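Local coordinates for protein agarase (Pseudoalteromonas fuliginea, PDB 6XJ9) that probably hydrolyses the beta-1,4 linkages of agarose, using a family GH50 catalytic domain joined to a carbohydrate-binding-like domain, at residues L422-T427 with V739-Y744; S396-N401 with Q716-P721; Q690-M695 with N731-F736. One frame throughout, in Å; residues are numbered along the deposited sequence.

Contact 1 of 3, residues L422-T427 with V739-Y744; sequences LDRMIT and VTDRPY
The guanidinium of R424 meets D741 edge-on and carries P743 over one of its faces, a worked case of one arginine reading both a carboxylate and a proline ring. CG of R424 stands anti to the carbonyl carbon (chi1 -83°), and from there to NE the chain runs extended away from helix 413-428 into the loop 739-744. NH1 gives the straightest bond of the pair, reaching D741 OD1 at 2.9 Å with an N-H...O angle of 161°. That oxygen lies in the guanidinium plane, yet NH1 approaches it from above the carboxylate plane, because the two flat groups are turned 39° apart. NH2 adds two weak bonds, to D741 OD2 at 3.0 Å and to D741 O at 3.1 Å. Over the face, P743 crosses the arginine at about a right angle, its CG 3.8 Å from R424 NH2. R424 NE pairs with E251 and NH1 also with the Y717 hydroxyl, while D741 OD2 is shared with K405 and Y406. A leucine in place of R424 would probably leave D741 short of one cationic mate, E251 without its partner and P743 without a flat group beneath it. The chemistry is therefore that of a buried charge network, in which alternating acids and bases are likely to keep the carboxylate of D741 ionised while tying helix to loop.

Contact 2 of 3, residues S396-N401 with Q716-P721; sequences SFYAAN and QYIDSP
Y398, in the first turn of helix 397-406, packs its ring face against I718 in the loop that follows strand 709-714, probably the last strand of the (beta/alpha)8 barrel expected for this glycoside hydrolase family. The helix begins at S396, an N-cap whose OG accepts from A399 N at 3.2 Å with an N-H...O angle of 161°, which fixes the helix start two residues before Y398, the residue that makes the contact. Y398 follows with CG anti to the backbone N (chi1 179°), which carries its ring across to the loop, where it meets the isoleucine at about a right angle. I718 covers the ring with all its branches: CG2 sits 3.9 Å from Y398 CD1, while CG1 makes the CH-pi contact, 4.0 Å from the ring centroid and 15° off the normal. Beyond the ring, the Y398 hydroxyl is hydrogen-bonded to OD1 of D741, so the polar end of an otherwise apolar contact has its partner in the loop 739-744. One turn on, N401 uses its amide to hold other parts of the chain, ND2 bonding to V739 O and F226 O. The tightest touch between helix and loop is made by the end of the isoleucine chain, with I718 CD1 3.5 Å from Y398 CE2.

Contact 3 of 3, residues Q690-M695 with N731-F736; sequences QDRANM and NYNVGF
N733 sets its amide oxygen over the middle of the R692 guanidinium instead of at its edge, with OD1 3.3 Å above the plane and the amide and guanidinium planes 39° apart. The amide oxygen lies over the face without a bond: R692 NE and N733 OD1 are 3.4 Å apart but poorly angled, and N733 ND2 beside R692 NH2 brings two donors together. The amide finds its partners to other sides, OD1 taking the N-H of S673 and ND2 giving to D719. At its edge the guanidinium addresses the backbone, where NH2 donates to G735 O at 2.8 Å with an N-H...O angle of 149°, from above the carbonyl plane; NH1 adds a weak bond to the same oxygen at 3.4 Å. R692 gets there by starting with CG anti to its own nitrogen (chi1 -170°) and staying extended to NE, which itself bonds to V671 O, while NH1 also bonds to Q689. Arginine thus spans from helix 689-704 to a loop without regular structure. That loop bends at N733, the centre of an inverse gamma turn with a weak bond from V734 N to Y732 O, within the segment connecting strand 709-714 to the last helix, consistent with the final beta-alpha loop of a (beta/alpha)8 barrel.

Overall arrangement
All three contacts are buried, none a surface contact, and each sets a different helix against the same long connection between strand 709-714 and helix 745-763. Their centres move inward from contact 1 to contact 3, about 21, 17 and 13 Å from the centre of the chain. Contact 1 relies on opposite charges, contact 2 on an aromatic face and an aliphatic chain, and contact 3 on a cationic group paired with an amide and a carbonyl. The loop pieces also bind one another: Y744 N of contact 1 approaches F736 O of contact 3, and Q716 N of contact 2 approaches V734 O, both at 2.9 Å and probably hydrogen-bonded. Only contact 3 borders the second subunit, through Q690.

Contact 1 of 3, residues L422-T427 with V739-Y744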
loop_
_atom_site.group_PDB
_atom_site.type_symbol
_atom_site.label_atom_id
_atom_site.label_comp_id
_atom_site.label_asym_id
_atom_site.label_seq_id
_atom_site.Cartn_x
_atom_site.Cartn_y
_atom_site.Cartn_z
ATOM N N LEU A 422 -12.876 5.044 -20.355
ATOM C CA LEU A 422 -12.869 6.505 -20.383
ATOM C C LEU A 422 -13.130 7.066 -18.987
ATOM O O LEU A 422 -12.416 7.955 -18.532
ATOM C CB LEU A 422 -13.901 7.024 -21.393
ATOM C CG LEU A 422 -13.578 6.731 -22.860
ATOM C CD1 LEU A 422 -14.777 7.006 -23.760
ATOM C CD2 LEU A 422 -12.354 7.524 -23.329
ATOM N N ASP A 423 -14.147 6.522 -18.305
ATOM C CA ASP A 423 -14.492 6.957 -16.961
ATOM C C ASP A 423 -13.338 6.716 -15.987
ATOM O O ASP A 423 -13.069 7.557 -15.126
ATOM C CB ASP A 423 -15.827 6.362 -16.502
ATOM C CG ASP A 423 -17.017 6.955 -17.242
ATOM O OD1 ASP A 423 -16.795 7.803 -18.122
ATOM O OD2 ASP A 423 -18.149 6.569 -16.927
ATOM N N ARG A 424 -12.671 5.561 -16.108
ATOM C CA ARG A 424 -11.530 5.258 -15.252
ATOM C C ARG A 424 -10.456 6.327 -15.418
ATOM O O ARG A 424 -9.929 6.828 -14.427
ATOM C CB ARG A 424 -10.933 3.879 -15.559
ATOM C CG ARG A 424 -11.657 2.724 -14.884
ATOM C CD ARG A 424 -11.355 1.393 -15.556
ATOM N NE ARG A 424 -11.771 0.248 -14.749
ATOM C CZ ARG A 424 -11.566 -1.019 -15.103
ATOM N NH1 ARG A 424 -10.958 -1.294 -16.244
ATOM N NH2 ARG A 424 -11.968 -2.000 -14.316
ATOM N N MET A 425 -10.135 6.669 -16.672
ATOM C CA MET A 425 -9.122 7.682 -16.919
ATOM C C MET A 425 -9.536 9.014 -16.293
ATOM O O MET A 425 -8.710 9.694 -15.685
ATOM C CB MET A 425 -8.837 7.852 -18.416
ATOM C CG MET A 425 -8.350 6.577 -19.083
ATOM S SD MET A 425 -7.003 5.803 -18.149
ATOM C CE MET A 425 -7.192 4.099 -18.671
ATOM N N ILE A 426 -10.824 9.371 -16.409
ATOM C CA ILE A 426 -11.312 10.589 -15.779
ATOM C C ILE A 426 -11.084 10.479 -14.274
ATOM O O ILE A 426 -10.532 11.394 -13.664
ATOM C CB ILE A 426 -12.816 10.842 -16.069
ATOM C CG1 ILE A 426 -13.161 11.014 -17.555
ATOM C CG2 ILE A 426 -13.346 11.986 -15.209
ATOM C CD1 ILE A 426 -12.403 12.106 -18.268
ATOM N N THR A 427 -11.531 9.362 -13.684
ATOM C CA THR A 427 -11.571 9.224 -12.235
ATOM C C THR A 427 -10.147 9.204 -11.678
ATOM O O THR A 427 -9.877 9.754 -10.609
ATOM C CB THR A 427 -12.318 7.948 -11.823
ATOM O OG1 THR A 427 -13.555 7.881 -12.530
ATOM C CG2 THR A 427 -12.586 7.864 -10.336
ATOM N N VAL A 739 -5.610 -9.234 -15.150
ATOM C CA VAL A 739 -6.278 -9.983 -16.199
ATOM C C VAL A 739 -7.782 -10.126 -15.919
ATOM O O VAL A 739 -8.544 -10.440 -16.831
ATOM C CB VAL A 739 -5.603 -11.363 -16.351
ATOM C CG1 VAL A 739 -5.751 -12.213 -15.093
ATOM C CG2 VAL A 739 -6.095 -12.120 -17.566
ATOM N N THR A 740 -8.211 -9.966 -14.663
ATOM C CA THR A 740 -9.632 -10.040 -14.328
ATOM C C THR A 740 -10.269 -8.642 -14.255
ATOM O O THR A 740 -11.347 -8.479 -13.674
ATOM C CB THR A 740 -9.882 -10.819 -13.027
ATOM O OG1 THR A 740 -9.102 -10.245 -11.977
ATOM C CG2 THR A 740 -9.596 -12.302 -13.142
ATOM N N ASP A 741 -9.609 -7.635 -14.856
ATOM C CA ASP A 741 -10.146 -6.284 -14.969
ATOM C C ASP A 741 -10.297 -5.651 -13.584
ATOM O O ASP A 741 -11.170 -4.804 -13.372
ATOM C CB ASP A 741 -11.424 -6.229 -15.820
ATOM C CG ASP A 741 -11.880 -4.816 -16.189
ATOM O OD1 ASP A 741 -11.136 -4.123 -16.913
ATOM O OD2 ASP A 741 -12.998 -4.423 -15.769
ATOM N N ARG A 742 -9.397 -6.024 -12.661
ATOM C CA ARG A 742 -9.332 -5.334 -11.387
ATOM C C ARG A 742 -8.160 -4.357 -11.396
ATOM O O ARG A 742 -7.006 -4.780 -11.408
ATOM C CB ARG A 742 -9.156 -6.314 -10.223
ATOM C CG ARG A 742 -10.344 -7.240 -10.001
ATOM C CD ARG A 742 -10.158 -8.184 -8.820
ATOM N NE ARG A 742 -11.456 -8.584 -8.283
ATOM C CZ ARG A 742 -11.641 -9.299 -7.181
ATOM N NH1 ARG A 742 -10.599 -9.750 -6.507
ATOM N NH2 ARG A 742 -12.870 -9.583 -6.775
ATOM N N PRO A 743 -8.424 -3.029 -11.316
ATOM C CA PRO A 743 -7.354 -2.051 -11.131
ATOM C C PRO A 743 -6.536 -2.375 -9.882
ATOM O O PRO A 743 -7.081 -2.757 -8.846
ATOM C CB PRO A 743 -8.125 -0.728 -10.957
ATOM C CG PRO A 743 -9.418 -0.971 -11.709
ATOM C CD PRO A 743 -9.761 -2.408 -11.376
ATOM N N TYR A 744 -5.215 -2.240 -10.013
ATOM C CA TYR A 744 -4.296 -2.314 -8.885
ATOM C C TYR A 744 -4.483 -1.064 -8.035
ATOM O O TYR A 744 -4.136 0.033 -8.462
ATOM C CB TYR A 744 -2.849 -2.429 -9.382
ATOM C CG TYR A 744 -2.470 -3.781 -9.935
ATOM C CD1 TYR A 744 -2.168 -4.836 -9.084
ATOM C CD2 TYR A 744 -2.399 -4.010 -11.302
ATOM C CE1 TYR A 744 -1.824 -6.090 -9.573
ATOM C CE2 TYR A 744 -2.045 -5.253 -11.809
ATOM C CZ TYR A 744 -1.755 -6.296 -10.942
ATOM O OH TYR A 744 -1.401 -7.526 -11.435
#

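Contact 2 of 3, residues S396-N401 with Q716-P721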
loop_
_atom_site.group_PDB
_atom_site.type_symbol
_atom_site.label_atom_id
_atom_site.label_comp_id
_atom_site.label_asym_id
_atom_site.label_seq_id
_atom_site.Cartn_x
_atom_site.Cartn_y
_atom_site.Cartn_z
ATOM N N SER A 396 -7.435 -15.154 -25.317
ATOM C CA SER A 396 -7.383 -13.945 -24.504
ATOM C C SER A 396 -8.238 -14.086 -23.241
ATOM O O SER A 396 -9.456 -13.922 -23.291
ATOM C CB SER A 396 -7.790 -12.738 -25.300
ATOM O OG SER A 396 -7.708 -11.575 -24.486
ATOM N N PHE A 397 -7.592 -14.353 -22.098
ATOM C CA PHE A 397 -8.333 -14.482 -20.852
ATOM C C PHE A 397 -8.883 -13.122 -20.417
ATOM O O PHE A 397 -9.948 -13.056 -19.794
ATOM C CB PHE A 397 -7.502 -15.179 -19.769
ATOM C CG PHE A 397 -7.219 -16.642 -20.018
ATOM C CD1 PHE A 397 -8.145 -17.616 -19.669
ATOM C CD2 PHE A 397 -6.022 -17.042 -20.592
ATOM C CE1 PHE A 397 -7.880 -18.957 -19.911
ATOM C CE2 PHE A 397 -5.751 -18.384 -20.828
ATOM C CZ PHE A 397 -6.679 -19.342 -20.479
ATOM N N TYR A 398 -8.169 -12.039 -20.755
ATOM C CA TYR A 398 -8.672 -10.720 -20.406
ATOM C C TYR A 398 -9.981 -10.443 -21.146
ATOM O O TYR A 398 -10.946 -10.013 -20.524
ATOM C CB TYR A 398 -7.643 -9.606 -20.606
ATOM C CG TYR A 398 -8.197 -8.246 -20.253
ATOM C CD1 TYR A 398 -8.391 -7.873 -18.930
ATOM C CD2 TYR A 398 -8.600 -7.358 -21.241
ATOM C CE1 TYR A 398 -8.931 -6.639 -18.601
ATOM C CE2 TYR A 398 -9.145 -6.122 -20.932
ATOM C CZ TYR A 398 -9.311 -5.762 -19.605
ATOM O OH TYR A 398 -9.831 -4.542 -19.280
ATOM N N ALA A 399 -10.017 -10.707 -22.456
ATOM C CA ALA A 399 -11.225 -10.479 -23.239
ATOM C C ALA A 399 -12.354 -11.397 -22.756
ATOM O O ALA A 399 -13.500 -10.966 -22.669
ATOM C CB ALA A 399 -10.950 -10.687 -24.708
ATOM N N ALA A 400 -12.032 -12.664 -22.450
ATOM C CA ALA A 400 -13.030 -13.568 -21.891
ATOM C C ALA A 400 -13.639 -12.969 -20.619
ATOM O O ALA A 400 -14.859 -12.974 -20.441
ATOM C CB ALA A 400 -12.434 -14.935 -21.651
ATOM N N ASN A 401 -12.780 -12.421 -19.753
ATOM C CA ASN A 401 -13.214 -11.794 -18.514
ATOM C C ASN A 401 -14.136 -10.604 -18.773
ATOM O O ASN A 401 -15.079 -10.386 -18.011
ATOM C CB ASN A 401 -12.030 -11.467 -17.607
ATOM C CG ASN A 401 -11.404 -12.724 -17.045
ATOM O OD1 ASN A 401 -12.065 -13.766 -16.955
ATOM N ND2 ASN A 401 -10.134 -12.640 -16.681
ATOM N N GLN A 716 1.688 -0.837 -19.304
ATOM C CA GLN A 716 0.552 -0.638 -20.191
ATOM C C GLN A 716 -0.724 -0.834 -19.355
ATOM O O GLN A 716 -0.665 -0.940 -18.137
ATOM C CB GLN A 716 0.634 -1.649 -21.346
ATOM C CG GLN A 716 0.493 -3.102 -20.893
ATOM C CD GLN A 716 0.657 -4.183 -21.935
ATOM O OE1 GLN A 716 0.861 -3.937 -23.115
ATOM N NE2 GLN A 716 0.600 -5.428 -21.497
ATOM N N TYR A 717 -1.881 -0.913 -20.015
ATOM C CA TYR A 717 -3.170 -0.898 -19.335
ATOM C C TYR A 717 -3.371 -2.175 -18.528
ATOM O O TYR A 717 -3.664 -2.137 -17.325
ATOM C CB TYR A 717 -4.298 -0.705 -20.360
ATOM C CG TYR A 717 -5.687 -0.472 -19.801
ATOM C CD1 TYR A 717 -5.899 0.020 -18.519
ATOM C CD2 TYR A 717 -6.801 -0.692 -20.602
ATOM C CE1 TYR A 717 -7.181 0.235 -18.024
ATOM C CE2 TYR A 717 -8.087 -0.488 -20.127
ATOM C CZ TYR A 717 -8.274 -0.015 -18.840
ATOM O OH TYR A 717 -9.548 0.188 -18.401
ATOM N N ILE A 718 -3.231 -3.293 -19.237
ATOM C CA ILE A 718 -3.525 -4.635 -18.770
ATOM C C ILE A 718 -2.208 -5.377 -18.573
ATOM O O ILE A 718 -1.312 -5.259 -19.410
ATOM C CB ILE A 718 -4.368 -5.352 -19.838
ATOM C CG1 ILE A 718 -5.627 -4.549 -20.171
ATOM C CG2 ILE A 718 -4.689 -6.779 -19.411
ATOM C CD1 ILE A 718 -6.075 -4.658 -21.611
ATOM N N ASP A 719 -2.112 -6.145 -17.480
ATOM C CA ASP A 719 -0.987 -7.050 -17.284
ATOM C C ASP A 719 -0.820 -7.926 -18.524
ATOM O O ASP A 719 -1.799 -8.318 -19.172
ATOM C CB ASP A 719 -1.213 -8.023 -16.122
ATOM C CG ASP A 719 -0.881 -7.495 -14.747
ATOM O OD1 ASP A 719 0.057 -6.694 -14.629
ATOM O OD2 ASP A 719 -1.543 -7.943 -13.781
ATOM N N SER A 720 0.437 -8.245 -18.848
ATOM C CA SER A 720 0.698 -9.205 -19.905
ATOM C C SER A 720 0.136 -10.553 -19.459
ATOM O O SER A 720 0.042 -10.783 -18.257
ATOM C CB SER A 720 2.172 -9.295 -20.182
ATOM O OG SER A 720 2.594 -8.204 -20.990
ATOM N N PRO A 721 -0.289 -11.458 -20.379
ATOM C CA PRO A 721 -0.682 -12.810 -19.984
ATOM C C PRO A 721 0.393 -13.442 -19.111
ATOM O O PRO A 721 1.587 -13.216 -19.319
ATOM C CB PRO A 721 -0.817 -13.555 -21.314
ATOM C CG PRO A 721 -1.217 -12.449 -22.281
ATOM C CD PRO A 721 -0.434 -11.231 -21.824
#

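Contact 3 of 3, residues Q690-M695 with N731-F736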
loop_
_atom_site.group_PDB
_atom_site.type_symbol
_atom_site.label_atom_id
_atom_site.label_comp_id
_atom_site.label_asym_id
_atom_site.label_seq_id
_atom_site.Cartn_x
_atom_site.Cartn_y
_atom_site.Cartn_z
ATOM N N GLN A 690 2.662 -1.762 -3.002
ATOM C CA GLN A 690 2.758 -0.460 -2.342
ATOM C C GLN A 690 4.047 0.245 -2.750
ATOM O O GLN A 690 4.060 1.447 -2.986
ATOM C CB GLN A 690 2.757 -0.573 -0.810
ATOM C CG GLN A 690 1.373 -0.595 -0.183
ATOM N N ASP A 691 5.137 -0.515 -2.801
ATOM C CA ASP A 691 6.425 0.007 -3.232
ATOM C C ASP A 691 6.340 0.390 -4.707
ATOM O O ASP A 691 6.903 1.406 -5.124
ATOM C CB ASP A 691 7.523 -1.030 -2.994
ATOM C CG ASP A 691 8.919 -0.476 -3.190
ATOM O OD1 ASP A 691 9.184 0.675 -2.739
ATOM O OD2 ASP A 691 9.735 -1.202 -3.763
ATOM N N ARG A 692 5.613 -0.435 -5.468
ATOM C CA ARG A 692 5.410 -0.256 -6.895
ATOM C C ARG A 692 4.763 1.104 -7.142
ATOM O O ARG A 692 5.219 1.858 -8.003
ATOM C CB ARG A 692 4.552 -1.400 -7.443
ATOM C CG ARG A 692 4.468 -1.459 -8.962
ATOM C CD ARG A 692 3.332 -2.391 -9.351
ATOM N NE ARG A 692 3.193 -2.563 -10.788
ATOM C CZ ARG A 692 2.063 -2.867 -11.404
ATOM N NH1 ARG A 692 0.951 -3.056 -10.706
ATOM N NH2 ARG A 692 2.057 -3.003 -12.722
ATOM N N ALA A 693 3.727 1.412 -6.349
ATOM C CA ALA A 693 3.027 2.690 -6.428
ATOM C C ALA A 693 3.948 3.843 -6.046
ATOM O O ALA A 693 3.880 4.914 -6.654
ATOM C CB ALA A 693 1.784 2.674 -5.566
ATOM N N ASN A 694 4.767 3.634 -5.011
ATOM C CA ASN A 694 5.656 4.680 -4.531
ATOM C C ASN A 694 6.717 4.973 -5.585
ATOM O O ASN A 694 7.128 6.108 -5.741
ATOM C CB ASN A 694 6.337 4.324 -3.207
ATOM C CG ASN A 694 5.356 4.292 -2.053
ATOM O OD1 ASN A 694 4.223 4.755 -2.179
ATOM N ND2 ASN A 694 5.796 3.786 -0.917
ATOM N N MET A 695 7.139 3.943 -6.319
ATOM C CA MET A 695 8.202 4.126 -7.290
ATOM C C MET A 695 7.622 4.816 -8.525
ATOM O O MET A 695 8.281 5.644 -9.146
ATOM C CB MET A 695 8.834 2.782 -7.652
ATOM C CG MET A 695 9.790 2.279 -6.561
ATOM S SD MET A 695 10.446 0.632 -6.991
ATOM C CE MET A 695 11.434 1.062 -8.421
ATOM N N ASN A 731 5.850 -11.604 -20.162
ATOM C CA ASN A 731 4.856 -12.029 -19.177
ATOM C C ASN A 731 4.964 -11.197 -17.901
ATOM O O ASN A 731 4.892 -11.743 -16.800
ATOM C CB ASN A 731 4.892 -13.545 -18.908
ATOM C CG ASN A 731 6.203 -14.073 -18.356
ATOM O OD1 ASN A 731 7.251 -13.445 -18.513
ATOM N ND2 ASN A 731 6.155 -15.232 -17.699
ATOM N N TYR A 732 5.067 -9.871 -18.065
ATOM C CA TYR A 732 5.409 -8.952 -16.984
ATOM C C TYR A 732 4.179 -8.383 -16.284
ATOM O O TYR A 732 3.128 -8.212 -16.903
ATOM C CB TYR A 732 6.049 -7.677 -17.541
ATOM C CG TYR A 732 7.313 -7.821 -18.350
ATOM C CD1 TYR A 732 8.070 -8.983 -18.318
ATOM C CD2 TYR A 732 7.800 -6.746 -19.084
ATOM C CE1 TYR A 732 9.250 -9.088 -19.033
ATOM C CE2 TYR A 732 8.982 -6.839 -19.805
ATOM C CZ TYR A 732 9.713 -8.016 -19.775
ATOM O OH TYR A 732 10.881 -8.125 -20.476
ATOM N N ASN A 733 4.373 -7.987 -15.018
ATOM C CA ASN A 733 3.458 -7.147 -14.257
ATOM C C ASN A 733 3.580 -5.688 -14.713
ATOM O O ASN A 733 4.114 -4.853 -13.980
ATOM C CB ASN A 733 3.665 -7.345 -12.743
ATOM C CG ASN A 733 2.818 -6.460 -11.842
ATOM O OD1 ASN A 733 3.294 -5.967 -10.816
ATOM N ND2 ASN A 733 1.547 -6.278 -12.171
ATOM N N VAL A 734 3.045 -5.388 -15.908
ATOM C CA VAL A 734 3.080 -4.058 -16.507
ATOM C C VAL A 734 1.716 -3.361 -16.399
ATOM O O VAL A 734 1.576 -2.201 -16.780
ATOM C CB VAL A 734 3.535 -4.101 -17.985
ATOM C CG1 VAL A 734 5.039 -4.295 -18.155
ATOM C CG2 VAL A 734 2.759 -5.120 -18.805
ATOM N N GLY A 735 0.690 -4.072 -15.924
ATOM C CA GLY A 735 -0.675 -3.560 -15.969
ATOM C C GLY A 735 -0.989 -2.577 -14.844
ATOM O O GLY A 735 -0.556 -2.765 -13.706
ATOM N N PHE A 736 -1.770 -1.537 -15.179
ATOM C CA PHE A 736 -2.511 -0.762 -14.188
ATOM C C PHE A 736 -3.680 -1.581 -13.636
ATOM O O PHE A 736 -4.172 -1.299 -12.534
ATOM C CB PHE A 736 -2.952 0.590 -14.763
ATOM C CG PHE A 736 -2.342 1.781 -14.063
ATOM C CD1 PHE A 736 -3.116 2.613 -13.270
ATOM C CD2 PHE A 736 -0.985 2.044 -14.158
ATOM C CE1 PHE A 736 -2.551 3.692 -12.606
ATOM C CE2 PHE A 736 -0.421 3.124 -13.498
ATOM C CZ PHE A 736 -1.204 3.947 -12.721
#